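Local coordinates for protein probable glutathione S-transferase (Pseudomonas aeruginosa, PDB 6JWK) that probably isomerises maleylpyruvate as a glutathione transferase of the zeta class, working as a dimer, at residues 16-21 with 71-76. Numbering follows the deposited sequence.
Sequences RIALAL and DYLDAV
Leu73 reaches from helix 66-76 to Ala18 and Leu19 of helix 10-22, and these three buried residues make the whole contact. Before it in sequence, Asp71 and Tyr72 face other partners. Asp71 forms a salt bridge through OD2 with Arg90 of the second subunit, and the Tyr72 ring stacks with Phe63. Leu73 points its side chain at helix 10-22. Its CG lies anti to the carbonyl carbon (chi1 -68°), and the trans second torsion extends CD1 toward the other helix. CD1 is the main touching atom. It meets the CB methyl of Ala18 at 3.8 Å and CD2 of Leu19 at 3.8 Å, so one methyl packs against both residues. The other branch adds less: Leu73 CD2 lies 4.0 Å from Leu19 CD2. The two leucine side chains cross at about a right angle. The segments come closest at Leu19 and Leu73, whose CA atoms are 7.9 Å apart. The CB of Leu19 does not aim at helix 66-76; only its branched end comes nearer. The packing is purely apolar and buries a modest 110 Å². Next, Asp74 OD1 forms a salt bridge with Lys22, which ends helix 10-22 and links the same two helices again. Both helices belong to the thioredoxin-like N-terminal domain of the glutathione transferase fold. Leu19 also rests on strand 2-5 of the sheet, while Ala18 touches Leu82 of a loop and Cys165 of helix 162-176. The contact joins the two helices that share one face of the sheet, the face turned to the all-helical C-terminal domain.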
loop_
_atom_site.group_PDB
_atom_site.type_symbol
_atom_site.label_atom_id
_atom_site.label_comp_id
_atom_site.label_asym_id
_atom_site.label_seq_id
_atom_site.Cartn_x
_atom_site.Cartn_y
_atom_site.Cartn_z
ATOM N N ARG B 16 12.351 -11.012 0.426
ATOM C CA ARG B 16 13.152 -12.271 0.385
ATOM C C ARG B 16 12.419 -13.316 -0.468
ATOM O O ARG B 16 13.075 -14.039 -1.242
ATOM C CB ARG B 16 13.433 -12.840 1.768
ATOM C CG ARG B 16 14.390 -11.998 2.604
ATOM C CD ARG B 16 14.898 -12.727 3.834
ATOM N NE ARG B 16 13.850 -13.369 4.631
ATOM C CZ ARG B 16 13.217 -12.849 5.670
ATOM N NH1 ARG B 16 13.528 -11.645 6.121
ATOM N NH2 ARG B 16 12.290 -13.572 6.298
ATOM N N ILE B 17 11.097 -13.385 -0.402
ATOM C CA ILE B 17 10.376 -14.347 -1.298
ATOM C C ILE B 17 10.567 -13.900 -2.747
ATOM O O ILE B 17 10.884 -14.756 -3.626
ATOM C CB ILE B 17 8.891 -14.391 -0.918
ATOM C CG1 ILE B 17 8.689 -14.941 0.496
ATOM C CG2 ILE B 17 8.062 -15.147 -1.941
ATOM C CD1 ILE B 17 7.268 -14.701 1.029
ATOM N N ALA B 18 10.402 -12.611 -3.024
ATOM C CA ALA B 18 10.548 -12.103 -4.410
ATOM C C ALA B 18 11.940 -12.462 -4.938
ATOM O O ALA B 18 12.094 -12.972 -6.108
ATOM C CB ALA B 18 10.331 -10.608 -4.453
ATOM N N LEU B 19 12.986 -12.133 -4.174
ATOM C CA LEU B 19 14.362 -12.472 -4.617
ATOM C C LEU B 19 14.500 -13.991 -4.839
ATOM O O LEU B 19 15.162 -14.376 -5.812
ATOM C CB LEU B 19 15.381 -11.940 -3.594
ATOM C CG LEU B 19 15.466 -10.420 -3.550
ATOM C CD1 LEU B 19 16.254 -9.939 -2.324
ATOM C CD2 LEU B 19 16.110 -9.861 -4.822
ATOM N N ALA B 20 13.976 -14.821 -3.945
ATOM C CA ALA B 20 14.079 -16.296 -4.041
ATOM C C ALA B 20 13.371 -16.741 -5.317
ATOM O O ALA B 20 13.992 -17.495 -6.067
ATOM C CB ALA B 20 13.552 -16.987 -2.813
ATOM N N LEU B 21 12.189 -16.201 -5.638
ATOM C CA LEU B 21 11.483 -16.582 -6.885
ATOM C C LEU B 21 12.310 -16.201 -8.124
ATOM O O LEU B 21 12.252 -16.927 -9.139
ATOM C CB LEU B 21 10.095 -15.933 -6.902
ATOM C CG LEU B 21 9.120 -16.497 -5.879
ATOM C CD1 LEU B 21 7.861 -15.632 -5.832
ATOM C CD2 LEU B 21 8.772 -17.946 -6.238
ATOM N N ASP B 71 8.138 -4.554 -7.657
ATOM C CA ASP B 71 7.908 -3.999 -9.019
ATOM C C ASP B 71 9.249 -3.729 -9.731
ATOM O O ASP B 71 9.390 -4.105 -10.885
ATOM C CB ASP B 71 7.126 -2.682 -8.944
ATOM C CG ASP B 71 6.780 -2.162 -10.328
ATOM O OD1 ASP B 71 5.866 -2.723 -10.910
ATOM O OD2 ASP B 71 7.447 -1.223 -10.818
ATOM N N TYR B 72 10.223 -3.137 -9.057
ATOM C CA TYR B 72 11.562 -2.845 -9.625
ATOM C C TYR B 72 12.306 -4.136 -10.021
ATOM O O TYR B 72 12.981 -4.173 -11.082
ATOM C CB TYR B 72 12.367 -2.040 -8.604
ATOM C CG TYR B 72 13.673 -1.540 -9.145
ATOM C CD1 TYR B 72 13.712 -0.709 -10.255
ATOM C CD2 TYR B 72 14.872 -1.937 -8.585
ATOM C CE1 TYR B 72 14.914 -0.255 -10.773
ATOM C CE2 TYR B 72 16.083 -1.473 -9.074
ATOM C CZ TYR B 72 16.106 -0.629 -10.167
ATOM O OH TYR B 72 17.307 -0.193 -10.642
ATOM N N LEU B 73 12.181 -5.203 -9.232
ATOM C CA LEU B 73 12.822 -6.496 -9.555
ATOM C C LEU B 73 12.320 -7.023 -10.898
ATOM O O LEU B 73 13.114 -7.734 -11.577
ATOM C CB LEU B 73 12.548 -7.519 -8.450
ATOM C CG LEU B 73 13.215 -7.232 -7.119
ATOM C CD1 LEU B 73 12.882 -8.332 -6.115
ATOM C CD2 LEU B 73 14.727 -7.083 -7.305
ATOM N N ASP B 74 11.089 -6.727 -11.293
ATOM C CA ASP B 74 10.604 -7.132 -12.636
ATOM C C ASP B 74 11.321 -6.351 -13.758
ATOM O O ASP B 74 11.396 -6.879 -14.857
ATOM C CB ASP B 74 9.100 -6.992 -12.788
ATOM C CG ASP B 74 8.265 -8.160 -12.288
ATOM O OD1 ASP B 74 8.837 -9.188 -11.872
ATOM O OD2 ASP B 74 7.035 -8.007 -12.274
ATOM N N ALA B 75 11.885 -5.179 -13.494
ATOM C CA ALA B 75 12.744 -4.454 -14.462
ATOM C C ALA B 75 14.146 -5.056 -14.463
ATOM O O ALA B 75 14.691 -5.251 -15.545
ATOM C CB ALA B 75 12.808 -2.993 -14.114
ATOM N N VAL B 76 14.683 -5.376 -13.279
ATOM C CA VAL B 76 16.055 -5.915 -13.099
ATOM C C VAL B 76 16.178 -7.265 -13.812
ATOM O O VAL B 76 17.179 -7.461 -14.491
ATOM C CB VAL B 76 16.402 -6.062 -11.611
ATOM C CG1 VAL B 76 17.711 -6.826 -11.434
ATOM C CG2 VAL B 76 16.440 -4.715 -10.914
#